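Local coordinates for glycerol uptake operon antiterminator regulatory protein (Listeria monocytogenes str. 4b, PDB 3KTS), which probably regulates expression of the glycerol uptake operon by transcription antitermination in response to glycerol 3-phosphate, at residues Q106-I111 with A121-V126; D129-L134 with I151-G156. One frame throughout, in Å; residues are numbered along the deposited sequence.

How the interactions relate
Both contacts belong to one part of a TIM-type beta/alpha barrel, and their centres lie 9 Å apart. Along the chain they come in series, interaction 1 first. Interaction 1 packs helix 113-126 on strand 103-109, on the outside of the barrel. Interaction 2 pairs strand 130-134 with strand 153-156 in the barrel wall. Strand 130-134 follows helix 113-126 and lies beside strand 103-109 in the same parallel sheet. The two contacts meet there: Leu108 N is 2.8 Å from Glu132 O, a probable hydrogen bond. Together they show two successive beta-alpha-beta units building the wall and its helical cover.

Interaction 1. Residues Q106-I111 with A121-V126; sequences QRLFMI and ALIQKV
Gln106 and Leu108 pack against Leu122, Ile123 and Val126 in a buried helix-on-sheet contact. It lies in the first half of the beta-alpha-beta unit formed by strand 103-109, helix 113-126 and strand 130-134 of a TIM-type barrel. The helix runs back along the outside of the sheet. The axes of 106-109 and 121-126 approach to 10.3 Å and run nearly antiparallel, at 169°. No hydrogen bond crosses the interface. Gln106 makes most of the contact. Its CG is anti to the backbone N (chi1 -165°) and the chain continues extended, which carries the amide out to the helix. There the amide meets three apolar side chains. Its OE1 end faces Leu122, with OE1 3.8 Å from Leu122 CG. Its NE2 end meets Ile123 and Val126, with Val126 CG2 3.4 Å from Gln106 NE2. The Val126 side chain crosses that of Gln106 at about a right angle. Ile94 of helix 91-99 also touches Gln106 and Val126, and Ile131 of the next strand touches Gln106 and Ile123. Leu108, two residues further along the strand and on the same face, adds a methyl contact: its CD1 lies 3.9 Å from Ile123 CD1.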
loop_
_atom_site.group_PDB
_atom_site.type_symbol
_atom_site.label_atom_id
_atom_site.label_comp_id
_atom_site.label_asym_id
_atom_site.label_seq_id
_atom_site.Cartn_x
_atom_site.Cartn_y
_atom_site.Cartn_z
ATOM N N GLN A 106 -2.598 -4.820 4.385
ATOM C CA GLN A 106 -1.722 -5.985 4.531
ATOM C C GLN A 106 -1.154 -6.469 3.204
ATOM O O GLN A 106 -1.893 -6.735 2.256
ATOM C CB GLN A 106 -2.451 -7.135 5.217
ATOM C CG GLN A 106 -1.518 -8.235 5.722
ATOM C CD GLN A 106 -2.235 -9.529 6.039
ATOM O OE1 GLN A 106 -1.737 -10.616 5.741
ATOM N NE2 GLN A 106 -3.413 -9.422 6.636
ATOM N N ARG A 107 0.167 -6.601 3.158
ATOM C CA ARG A 107 0.862 -6.964 1.936
ATOM C C ARG A 107 0.958 -8.472 1.800
ATOM O O ARG A 107 1.372 -9.167 2.727
ATOM C CB ARG A 107 2.256 -6.359 1.936
ATOM C CG ARG A 107 2.764 -6.050 0.562
ATOM C CD ARG A 107 4.109 -5.364 0.615
ATOM N NE ARG A 107 4.455 -4.742 -0.661
ATOM C CZ ARG A 107 5.667 -4.293 -0.967
ATOM N NH1 ARG A 107 6.658 -4.385 -0.084
ATOM N NH2 ARG A 107 5.885 -3.733 -2.151
ATOM N N LEU A 108 0.570 -8.973 0.636
ATOM C CA LEU A 108 0.609 -10.394 0.366
ATOM C C LEU A 108 1.389 -10.637 -0.914
ATOM O O LEU A 108 1.219 -9.909 -1.892
ATOM C CB LEU A 108 -0.809 -10.931 0.219
ATOM C CG LEU A 108 -1.054 -12.293 0.864
ATOM C CD1 LEU A 108 -1.357 -12.098 2.338
ATOM C CD2 LEU A 108 -2.200 -13.017 0.175
ATOM N N PHE A 109 2.246 -11.656 -0.899
ATOM C CA PHE A 109 3.029 -12.035 -2.073
ATOM C C PHE A 109 2.489 -13.324 -2.670
ATOM O O PHE A 109 2.668 -14.402 -2.088
ATOM C CB PHE A 109 4.502 -12.246 -1.704
ATOM C CG PHE A 109 5.187 -11.030 -1.132
ATOM C CD1 PHE A 109 5.001 -9.768 -1.689
ATOM C CD2 PHE A 109 6.056 -11.161 -0.055
ATOM C CE1 PHE A 109 5.647 -8.653 -1.157
ATOM C CE2 PHE A 109 6.704 -10.055 0.481
ATOM C CZ PHE A 109 6.503 -8.798 -0.073
ATOM N N MET A 110 1.839 -13.222 -3.828
ATOM C CA MET A 110 1.372 -14.400 -4.574
ATOM C C MET A 110 2.548 -15.222 -5.127
ATOM O O MET A 110 2.897 -15.126 -6.304
ATOM C CB MET A 110 0.402 -13.998 -5.699
ATOM C CG MET A 110 -0.947 -13.408 -5.229
ATOM S SD MET A 110 -1.847 -14.427 -4.026
ATOM C CE MET A 110 -2.095 -15.927 -4.967
ATOM N N ILE A 111 3.152 -16.026 -4.258
ATOM C CA ILE A 111 4.341 -16.795 -4.597
ATOM C C ILE A 111 3.934 -18.214 -4.980
ATOM O O ILE A 111 4.177 -18.652 -6.105
ATOM C CB ILE A 111 5.358 -16.821 -3.420
ATOM C CG1 ILE A 111 5.856 -15.413 -3.102
ATOM C CG2 ILE A 111 6.547 -17.697 -3.747
ATOM C CD1 ILE A 111 6.669 -15.326 -1.823
ATOM N N ALA A 121 -5.190 -17.108 5.796
ATOM C CA ALA A 121 -5.378 -17.405 7.209
ATOM C C ALA A 121 -4.978 -16.203 8.069
ATOM O O ALA A 121 -5.625 -15.923 9.079
ATOM C CB ALA A 121 -4.585 -18.659 7.605
ATOM N N LEU A 122 -3.932 -15.488 7.649
ATOM C CA LEU A 122 -3.460 -14.298 8.369
ATOM C C LEU A 122 -4.423 -13.126 8.207
ATOM O O LEU A 122 -4.705 -12.417 9.174
ATOM C CB LEU A 122 -2.049 -13.895 7.920
ATOM C CG LEU A 122 -1.311 -12.844 8.765
ATOM C CD1 LEU A 122 -1.351 -13.179 10.265
ATOM C CD2 LEU A 122 0.121 -12.682 8.309
ATOM N N ILE A 123 -4.917 -12.945 6.980
ATOM C CA ILE A 123 -5.952 -11.960 6.654
ATOM C C ILE A 123 -7.202 -12.199 7.501
ATOM O O ILE A 123 -7.785 -11.254 8.040
ATOM C CB ILE A 123 -6.301 -12.005 5.143
ATOM C CG1 ILE A 123 -5.180 -11.367 4.322
ATOM C CG2 ILE A 123 -7.610 -11.283 4.847
ATOM C CD1 ILE A 123 -5.205 -11.757 2.862
ATOM N N GLN A 124 -7.580 -13.470 7.628
ATOM C CA GLN A 124 -8.730 -13.879 8.423
ATOM C C GLN A 124 -8.558 -13.498 9.886
ATOM O O GLN A 124 -9.506 -13.035 10.523
ATOM C CB GLN A 124 -8.952 -15.392 8.306
ATOM C CG GLN A 124 -10.365 -15.852 8.670
ATOM C CD GLN A 124 -11.420 -15.351 7.689
ATOM O OE1 GLN A 124 -11.197 -15.321 6.475
ATOM N NE2 GLN A 124 -12.578 -14.956 8.215
ATOM N N LYS A 125 -7.342 -13.687 10.397
ATOM C CA LYS A 125 -7.017 -13.400 11.791
ATOM C C LYS A 125 -6.985 -11.897 12.100
ATOM O O LYS A 125 -7.661 -11.440 13.019
ATOM C CB LYS A 125 -5.695 -14.082 12.196
ATOM C CG LYS A 125 -5.042 -13.520 13.472
ATOM C CD LYS A 125 -3.872 -14.357 13.969
ATOM C CE LYS A 125 -4.348 -15.504 14.857
ATOM N NZ LYS A 125 -3.221 -16.192 15.553
ATOM N N VAL A 126 -6.218 -11.131 11.331
ATOM C CA VAL A 126 -5.932 -9.744 11.718
ATOM C C VAL A 126 -6.940 -8.725 11.180
ATOM O O VAL A 126 -6.980 -7.584 11.647
ATOM C CB VAL A 126 -4.480 -9.319 11.377
ATOM C CG1 VAL A 126 -3.472 -10.324 11.951
ATOM C CG2 VAL A 126 -4.301 -9.161 9.876
#

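Interaction 2. Residues D129-L134 with I151-G156; sequences DCIELL and IPVIAG
Ile131 and Leu133 join Pro152, Ile154 and Gly156 in a parallel beta pairing between neighbouring strands of the TIM-type barrel wall. Strands 130-134 and 153-156 are the two strands of a beta-alpha-beta unit, with helix 139-149 between them. They cross at -26°, in keeping with a twisted sheet.

Four backbone hydrogen bonds hold the pair. Ile131 N donates to Pro152 O at 3.0 Å, and Ile131 O accepts from Ile154 N at 2.7 Å. Leu133 N donates to Ile154 O at 2.8 Å, and Leu133 O accepts from Gly156 N at 2.8 Å. Ile131 and Leu133 thus use both their N-H and C=O groups on this neighbour. Glu132 between them turns its own toward strand 103-109 on the other side.

The polar side chain here is that of Glu132, which points into the barrel. Its carboxylate is held by a salt bridge from OE1 to Arg107 NE and a hydrogen bond between OE2 and Thr177 OG1.

The apolar contacts fall on two faces. Ile131, Leu133, Val153 and Ala155 point to the outer face. Here Ile131 CG1 lies 3.7 Å from Val153 CG1, the two side chains crossing at a slant. Val142 of helix 139-149 covers Leu133 and Val153. Ile154 points into the barrel, like Glu132. With SG anti to the backbone N (chi1 -168°), Cys130 reaches across to Ile154, its SG 3.7 Å from Ile154 CG1.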
loop_
_atom_site.group_PDB
_atom_site.type_symbol
_atom_site.label_atom_id
_atom_site.label_comp_id
_atom_site.label_asym_id
_atom_site.label_seq_id
_atom_site.Cartn_x
_atom_site.Cartn_y
_atom_site.Cartn_z
ATOM N N ASP A 129 -7.727 -3.532 7.002
ATOM C CA ASP A 129 -8.616 -2.589 6.340
ATOM C C ASP A 129 -8.564 -2.777 4.834
ATOM O O ASP A 129 -9.529 -2.486 4.133
ATOM C CB ASP A 129 -8.232 -1.149 6.691
ATOM C CG ASP A 129 -8.388 -0.837 8.173
ATOM O OD1 ASP A 129 -9.374 -1.305 8.792
ATOM O OD2 ASP A 129 -7.524 -0.113 8.718
ATOM N N CYS A 130 -7.432 -3.282 4.353
ATOM C CA CYS A 130 -7.177 -3.431 2.927
ATOM C C CYS A 130 -6.090 -4.488 2.704
ATOM O O CYS A 130 -5.367 -4.819 3.630
ATOM C CB CYS A 130 -6.733 -2.080 2.368
ATOM S SG CYS A 130 -6.690 -1.958 0.594
ATOM N N ILE A 131 -5.978 -5.024 1.492
ATOM C CA ILE A 131 -4.844 -5.904 1.156
ATOM C C ILE A 131 -4.164 -5.549 -0.158
ATOM O O ILE A 131 -4.819 -5.401 -1.175
ATOM C CB ILE A 131 -5.206 -7.418 1.169
ATOM C CG1 ILE A 131 -6.647 -7.646 0.730
ATOM C CG2 ILE A 131 -5.014 -7.988 2.556
ATOM C CD1 ILE A 131 -7.148 -9.080 0.894
ATOM N N GLU A 132 -2.846 -5.396 -0.127
ATOM C CA GLU A 132 -2.080 -5.220 -1.363
ATOM C C GLU A 132 -1.584 -6.589 -1.845
ATOM O O GLU A 132 -0.901 -7.300 -1.108
ATOM C CB GLU A 132 -0.909 -4.250 -1.151
ATOM C CG GLU A 132 -0.164 -3.844 -2.413
ATOM C CD GLU A 132 1.039 -2.934 -2.135
ATOM O OE1 GLU A 132 1.958 -3.337 -1.380
ATOM O OE2 GLU A 132 1.067 -1.812 -2.690
ATOM N N LEU A 133 -1.946 -6.958 -3.070
ATOM C CA LEU A 133 -1.454 -8.197 -3.686
ATOM C C LEU A 133 -0.347 -7.923 -4.691
ATOM O O LEU A 133 -0.445 -7.002 -5.507
ATOM C CB LEU A 133 -2.585 -8.968 -4.367
ATOM C CG LEU A 133 -3.286 -10.077 -3.571
ATOM C CD1 LEU A 133 -4.116 -9.538 -2.401
ATOM C CD2 LEU A 133 -4.150 -10.924 -4.504
ATOM N N LEU A 134 0.714 -8.724 -4.614
ATOM C CA LEU A 134 1.834 -8.649 -5.553
ATOM C C LEU A 134 2.152 -10.043 -6.101
ATOM O O LEU A 134 2.098 -11.018 -5.356
ATOM C CB LEU A 134 3.068 -8.033 -4.891
ATOM C CG LEU A 134 2.901 -6.629 -4.304
ATOM C CD1 LEU A 134 2.592 -6.732 -2.835
ATOM C CD2 LEU A 134 4.130 -5.766 -4.517
ATOM N N ILE A 151 -12.645 -8.265 1.829
ATOM C CA ILE A 151 -11.949 -6.992 1.975
ATOM C C ILE A 151 -11.458 -6.474 0.627
ATOM O O ILE A 151 -11.123 -7.254 -0.263
ATOM C CB ILE A 151 -10.751 -7.111 2.936
ATOM C CG1 ILE A 151 -11.228 -7.483 4.341
ATOM C CG2 ILE A 151 -9.959 -5.813 2.963
ATOM C CD1 ILE A 151 -10.364 -8.520 5.026
ATOM N N PRO A 152 -11.419 -5.154 0.486
ATOM C CA PRO A 152 -10.886 -4.525 -0.728
ATOM C C PRO A 152 -9.414 -4.859 -0.938
ATOM O O PRO A 152 -8.643 -4.880 0.022
ATOM C CB PRO A 152 -11.052 -3.031 -0.442
ATOM C CG PRO A 152 -10.989 -2.929 1.039
ATOM C CD PRO A 152 -11.636 -4.176 1.566
ATOM N N VAL A 153 -9.033 -5.116 -2.185
ATOM C CA VAL A 153 -7.633 -5.397 -2.521
ATOM C C VAL A 153 -7.025 -4.392 -3.512
ATOM O O VAL A 153 -7.656 -4.021 -4.501
ATOM C CB VAL A 153 -7.359 -6.904 -2.929
ATOM C CG1 VAL A 153 -8.466 -7.825 -2.451
ATOM C CG2 VAL A 153 -7.145 -7.082 -4.424
ATOM N N ILE A 154 -5.817 -3.925 -3.202
ATOM C CA ILE A 154 -4.991 -3.181 -4.143
ATOM C C ILE A 154 -4.119 -4.232 -4.810
ATOM O O ILE A 154 -3.788 -5.241 -4.190
ATOM C CB ILE A 154 -4.063 -2.160 -3.423
ATOM C CG1 ILE A 154 -4.844 -1.243 -2.481
ATOM C CG2 ILE A 154 -3.251 -1.319 -4.423
ATOM C CD1 ILE A 154 -5.441 -0.028 -3.135
ATOM N N ALA A 155 -3.770 -4.022 -6.074
ATOM C CA ALA A 155 -2.750 -4.843 -6.716
ATOM C C ALA A 155 -1.549 -3.984 -7.068
ATOM O O ALA A 155 -1.689 -2.813 -7.413
ATOM C CB ALA A 155 -3.297 -5.527 -7.942
ATOM N N GLY A 156 -0.368 -4.572 -6.969
ATOM C CA GLY A 156 0.867 -3.856 -7.223
ATOM C C GLY A 156 1.946 -4.801 -7.689
ATOM O O GLY A 156 1.855 -6.001 -7.475
#